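Local coordinates for oligopeptide ABC transporter, periplasmic oligopeptide-binding protein, putative (PDB 5IPW), which probably binds oligopeptides in the periplasm as the solute-binding component of an ABC peptide transporter, at residues Val551-Ile562 and Leu574-Asn585. Numbering follows the deposited sequence.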
loop_
_atom_site.group_PDB
_atom_site.type_symbol
_atom_site.label_atom_id
_atom_site.label_comp_id
_atom_site.label_asym_id
_atom_site.label_seq_id
_atom_site.Cartn_x
_atom_site.Cartn_y
_atom_site.Cartn_z
ATOM N N VAL A 551 -26.443 7.326 -9.701
ATOM C CA VAL A 551 -25.011 7.427 -9.921
ATOM C C VAL A 551 -24.206 6.565 -8.923
ATOM O O VAL A 551 -23.088 6.139 -9.229
ATOM C CB VAL A 551 -24.582 8.913 -9.892
ATOM C CG1 VAL A 551 -24.623 9.478 -8.480
ATOM C CG2 VAL A 551 -23.217 9.094 -10.530
ATOM N N VAL A 552 -24.777 6.300 -7.747
ATOM C CA VAL A 552 -24.177 5.372 -6.780
ATOM C C VAL A 552 -24.267 3.932 -7.282
ATOM O O VAL A 552 -23.279 3.200 -7.250
ATOM C CB VAL A 552 -24.841 5.488 -5.389
ATOM C CG1 VAL A 552 -24.364 4.389 -4.451
ATOM C CG2 VAL A 552 -24.551 6.847 -4.770
ATOM N N TYR A 553 -25.444 3.521 -7.744
ATOM C CA TYR A 553 -25.611 2.181 -8.317
ATOM C C TYR A 553 -24.653 1.950 -9.482
ATOM O O TYR A 553 -24.321 0.806 -9.802
ATOM C CB TYR A 553 -27.044 1.962 -8.812
ATOM C CG TYR A 553 -28.101 1.726 -7.745
ATOM C CD1 TYR A 553 -27.801 1.085 -6.541
ATOM C CD2 TYR A 553 -29.425 2.102 -7.968
ATOM C CE1 TYR A 553 -28.780 0.859 -5.587
ATOM C CE2 TYR A 553 -30.408 1.877 -7.020
ATOM C CZ TYR A 553 -30.081 1.255 -5.831
ATOM O OH TYR A 553 -31.052 1.028 -4.886
ATOM N N ARG A 554 -24.234 3.040 -10.120
ATOM C CA ARG A 554 -23.305 2.985 -11.244
ATOM C C ARG A 554 -21.891 2.644 -10.774
ATOM O O ARG A 554 -21.227 1.784 -11.360
ATOM C CB ARG A 554 -23.321 4.321 -12.013
ATOM C CG ARG A 554 -23.375 4.185 -13.531
ATOM C CD ARG A 554 -24.421 3.178 -14.001
ATOM N NE ARG A 554 -25.650 3.221 -13.203
ATOM C CZ ARG A 554 -26.524 2.220 -13.086
ATOM N NH1 ARG A 554 -26.334 1.063 -13.714
ATOM N NH2 ARG A 554 -27.604 2.375 -12.328
ATOM N N LEU A 555 -21.439 3.317 -9.716
ATOM C CA LEU A 555 -20.137 3.023 -9.102
ATOM C C LEU A 555 -19.982 1.551 -8.728
ATOM O O LEU A 555 -18.882 1.009 -8.790
ATOM C CB LEU A 555 -19.903 3.886 -7.860
ATOM C CG LEU A 555 -19.425 5.312 -8.107
ATOM C CD1 LEU A 555 -19.471 6.108 -6.814
ATOM C CD2 LEU A 555 -18.020 5.337 -8.687
ATOM N N VAL A 556 -21.079 0.908 -8.338
ATOM C CA VAL A 556 -21.052 -0.523 -8.049
ATOM C C VAL A 556 -20.733 -1.278 -9.330
ATOM O O VAL A 556 -19.826 -2.105 -9.351
ATOM C CB VAL A 556 -22.390 -1.030 -7.473
ATOM C CG1 VAL A 556 -22.367 -2.539 -7.288
ATOM C CG2 VAL A 556 -22.699 -0.347 -6.147
ATOM N N ASP A 557 -21.478 -0.977 -10.393
ATOM C CA ASP A 557 -21.295 -1.625 -11.695
ATOM C C ASP A 557 -19.854 -1.526 -12.177
ATOM O O ASP A 557 -19.280 -2.508 -12.663
ATOM C CB ASP A 557 -22.224 -1.002 -12.741
ATOM C CG ASP A 557 -23.678 -1.371 -12.527
ATOM O OD1 ASP A 557 -23.966 -2.572 -12.333
ATOM O OD2 ASP A 557 -24.530 -0.459 -12.563
ATOM N N LEU A 558 -19.283 -0.332 -12.029
ATOM C CA LEU A 558 -17.885 -0.093 -12.365
ATOM C C LEU A 558 -16.960 -1.036 -11.606
ATOM O O LEU A 558 -16.092 -1.670 -12.208
ATOM C CB LEU A 558 -17.495 1.361 -12.073
ATOM C CG LEU A 558 -18.121 2.454 -12.950
ATOM C CD1 LEU A 558 -17.542 3.812 -12.586
ATOM C CD2 LEU A 558 -17.911 2.180 -14.433
ATOM N N TYR A 559 -17.149 -1.138 -10.291
ATOM C CA TYR A 559 -16.281 -1.993 -9.486
ATOM C C TYR A 559 -16.318 -3.439 -9.951
ATOM O O TYR A 559 -15.276 -4.075 -10.086
ATOM C CB TYR A 559 -16.631 -1.958 -7.999
ATOM C CG TYR A 559 -15.748 -2.907 -7.230
ATOM C CD1 TYR A 559 -14.429 -2.573 -6.941
ATOM C CD2 TYR A 559 -16.206 -4.166 -6.856
ATOM C CE1 TYR A 559 -13.601 -3.453 -6.272
ATOM C CE2 TYR A 559 -15.386 -5.050 -6.187
ATOM C CZ TYR A 559 -14.084 -4.690 -5.900
ATOM O OH TYR A 559 -13.267 -5.569 -5.233
ATOM N N TYR A 560 -17.517 -3.962 -10.182
ATOM C CA TYR A 560 -17.656 -5.373 -10.542
ATOM C C TYR A 560 -17.184 -5.676 -11.962
ATOM O O TYR A 560 -16.868 -6.823 -12.290
ATOM C CB TYR A 560 -19.079 -5.867 -10.271
ATOM C CG TYR A 560 -19.241 -6.217 -8.814
ATOM C CD1 TYR A 560 -19.620 -5.256 -7.880
ATOM C CD2 TYR A 560 -18.946 -7.495 -8.360
ATOM C CE1 TYR A 560 -19.735 -5.574 -6.536
ATOM C CE2 TYR A 560 -19.058 -7.821 -7.021
ATOM C CZ TYR A 560 -19.452 -6.861 -6.115
ATOM O OH TYR A 560 -19.557 -7.199 -4.789
ATOM N N GLN A 561 -17.112 -4.637 -12.787
ATOM C CA GLN A 561 -16.415 -4.727 -14.062
ATOM C C GLN A 561 -14.922 -4.814 -13.811
ATOM O O GLN A 561 -14.254 -5.714 -14.321
ATOM C CB GLN A 561 -16.717 -3.519 -14.950
ATOM C CG GLN A 561 -18.028 -3.625 -15.708
ATOM C CD GLN A 561 -18.204 -2.496 -16.703
ATOM O OE1 GLN A 561 -18.610 -1.390 -16.338
ATOM N NE2 GLN A 561 -17.894 -2.767 -17.971
ATOM N N ILE A 562 -14.410 -3.885 -13.012
ATOM C CA ILE A 562 -12.986 -3.845 -12.701
ATOM C C ILE A 562 -12.528 -5.174 -12.103
ATOM O O ILE A 562 -11.450 -5.667 -12.425
ATOM C CB ILE A 562 -12.647 -2.690 -11.738
ATOM C CG1 ILE A 562 -12.827 -1.343 -12.448
ATOM C CG2 ILE A 562 -11.212 -2.820 -11.241
ATOM C CD1 ILE A 562 -12.701 -0.135 -11.543
ATOM N N LEU A 574 -11.789 2.409 -16.677
ATOM C CA LEU A 574 -12.906 2.203 -15.745
ATOM C C LEU A 574 -12.769 3.040 -14.466
ATOM O O LEU A 574 -13.759 3.572 -13.958
ATOM C CB LEU A 574 -13.057 0.718 -15.401
ATOM C CG LEU A 574 -13.589 -0.168 -16.538
ATOM C CD1 LEU A 574 -13.358 -1.642 -16.230
ATOM C CD2 LEU A 574 -15.063 0.087 -16.824
ATOM N N MET A 575 -11.547 3.161 -13.955
ATOM C CA MET A 575 -11.281 4.016 -12.800
ATOM C C MET A 575 -11.483 5.484 -13.131
ATOM O O MET A 575 -11.848 6.271 -12.262
ATOM C CB MET A 575 -9.858 3.805 -12.283
ATOM C CG MET A 575 -9.650 2.486 -11.555
ATOM S SD MET A 575 -10.611 2.311 -10.036
ATOM C CE MET A 575 -9.975 3.647 -9.023
ATOM N N ALA A 576 -11.229 5.850 -14.386
ATOM C CA ALA A 576 -11.504 7.201 -14.870
ATOM C C ALA A 576 -12.970 7.567 -14.651
ATOM O O ALA A 576 -13.274 8.639 -14.136
ATOM C CB ALA A 576 -11.145 7.320 -16.345
ATOM N N GLU A 577 -13.864 6.655 -15.022
ATOM C CA GLU A 577 -15.310 6.869 -14.877
ATOM C C GLU A 577 -15.717 7.026 -13.411
ATOM O O GLU A 577 -16.522 7.893 -13.064
ATOM C CB GLU A 577 -16.095 5.699 -15.467
ATOM C CG GLU A 577 -15.643 5.262 -16.847
ATOM C CD GLU A 577 -16.749 4.590 -17.622
ATOM O OE1 GLU A 577 -17.795 5.236 -17.828
ATOM O OE2 GLU A 577 -16.574 3.421 -18.024
ATOM N N ALA A 578 -15.164 6.166 -12.562
ATOM C CA ALA A 578 -15.429 6.211 -11.133
ATOM C C ALA A 578 -15.051 7.564 -10.550
ATOM O O ALA A 578 -15.823 8.172 -9.810
ATOM C CB ALA A 578 -14.653 5.110 -10.431
ATOM N N THR A 579 -13.858 8.030 -10.893
ATOM C CA THR A 579 -13.366 9.307 -10.396
ATOM C C THR A 579 -14.130 10.477 -11.018
ATOM O O THR A 579 -14.185 11.557 -10.439
ATOM C CB THR A 579 -11.859 9.469 -10.668
ATOM O OG1 THR A 579 -11.601 9.311 -12.071
ATOM C CG2 THR A 579 -11.069 8.441 -9.888
ATOM N N LYS A 580 -14.694 10.257 -12.205
ATOM C CA LYS A 580 -15.583 11.233 -12.835
ATOM C C LYS A 580 -16.809 11.377 -11.953
ATOM O O LYS A 580 -17.135 12.465 -11.497
ATOM C CB LYS A 580 -15.987 10.783 -14.255
ATOM C CG LYS A 580 -16.923 11.734 -14.996
ATOM C CD LYS A 580 -17.566 11.082 -16.213
ATOM C CE LYS A 580 -18.738 11.911 -16.718
ATOM N NZ LYS A 580 -19.380 11.337 -17.936
ATOM N N ILE A 581 -17.469 10.256 -11.696
ATOM C CA ILE A 581 -18.645 10.232 -10.835
ATOM C C ILE A 581 -18.380 10.954 -9.503
ATOM O O ILE A 581 -19.093 11.888 -9.146
ATOM C CB ILE A 581 -19.123 8.785 -10.614
ATOM C CG1 ILE A 581 -19.833 8.288 -11.882
ATOM C CG2 ILE A 581 -20.031 8.705 -9.395
ATOM C CD1 ILE A 581 -20.191 6.813 -11.897
ATOM N N HIS A 582 -17.335 10.550 -8.793
ATOM C CA HIS A 582 -16.954 11.218 -7.544
ATOM C C HIS A 582 -16.631 12.703 -7.720
ATOM O O HIS A 582 -16.545 13.448 -6.740
ATOM C CB HIS A 582 -15.738 10.528 -6.909
ATOM C CG HIS A 582 -16.077 9.335 -6.071
ATOM N ND1 HIS A 582 -16.214 9.407 -4.700
ATOM C CD2 HIS A 582 -16.296 8.040 -6.404
ATOM C CE1 HIS A 582 -16.506 8.209 -4.228
ATOM N NE2 HIS A 582 -16.561 7.361 -5.239
ATOM N N ARG A 583 -16.410 13.121 -8.960
ATOM C CA ARG A 583 -16.081 14.505 -9.277
ATOM C C ARG A 583 -17.352 15.327 -9.377
ATOM O O ARG A 583 -17.451 16.409 -8.811
ATOM C CB ARG A 583 -15.346 14.545 -10.613
ATOM C CG ARG A 583 -14.447 15.738 -10.829
ATOM C CD ARG A 583 -13.458 15.428 -11.943
ATOM N NE ARG A 583 -14.122 15.006 -13.182
ATOM C CZ ARG A 583 -13.580 14.239 -14.130
ATOM N NH1 ARG A 583 -12.343 13.766 -14.014
ATOM N NH2 ARG A 583 -14.294 13.930 -15.206
ATOM N N GLU A 584 -18.316 14.789 -10.114
ATOM C CA GLU A 584 -19.598 15.442 -10.340
ATOM C C GLU A 584 -20.461 15.489 -9.070
ATOM O O GLU A 584 -21.163 16.473 -8.833
ATOM C CB GLU A 584 -20.327 14.753 -11.499
ATOM C CG GLU A 584 -19.720 15.113 -12.852
ATOM C CD GLU A 584 -20.028 14.120 -13.956
ATOM O OE1 GLU A 584 -19.663 14.412 -15.114
ATOM O OE2 GLU A 584 -20.622 13.054 -13.685
ATOM N N ASN A 585 -20.397 14.428 -8.265
ATOM C CA ASN A 585 -20.986 14.409 -6.925
ATOM C C ASN A 585 -19.857 14.522 -5.919
ATOM O O ASN A 585 -18.834 13.883 -6.081
ATOM C CB ASN A 585 -21.727 13.105 -6.681
ATOM C CG ASN A 585 -22.698 12.761 -7.797
ATOM O OD1 ASN A 585 -23.899 12.972 -7.667
ATOM N ND2 ASN A 585 -22.183 12.221 -8.900
#
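V551, L555, L558 and I562 line one side of a helical hairpin and pack against L574, A578 and I581 of the returning helix. The two helices, joined by a short connection, run antiparallel at 161° with their axes 9.8 Å apart, in a fold of the family 5 extracellular solute-binding proteins. The contact is almost wholly apolar. L558 is a knob in the hole formed by L574, E577, A578 and I581: its CD1 lies 3.8 Å from A578 CB and also touches the backbone of A578 and E577 CB, while CD2 lies along the E577 side chain, nearest its OE2. The small A578 lets L555 close in as well, with CD2 against its CA. I581 runs past V551 and L555 in the opposite sense. With CG1 beside the backbone N (chi1 -75°), its CG2 is turned onto V551 CG2 at 3.4 Å and L555 CG at 3.7 Å, whereas CD1 extends toward R554 CB. At the turn end of the hairpin, I562 CG1 slides alongside L574 CB, 3.6 Å away, and the I562 side chain crosses that of M575 at about a right angle, bringing CD1 against SD. Q561 lays its amide across L574 CD2.

Few polar groups take part. L555 CD1 approaches H582 NE2 obliquely, at 3.5 Å, but that nitrogen is hydrogen-bonded to I507 O, and W401 and W518 also meet the imidazole. R554 forms salt bridges with D557 and E550 along its own helix. The N585 amide lies against both V551 methyls, ND2 3.7 Å from CG2, and ND2 donates to I581 O at 3.1 Å. With N585 replaced by alanine, those methyls would probably lose this cover and I581 O would keep just the backbone N of the two donors. The ND2 bond is nearly straight at 176°, with I581 O in the amide plane of N585.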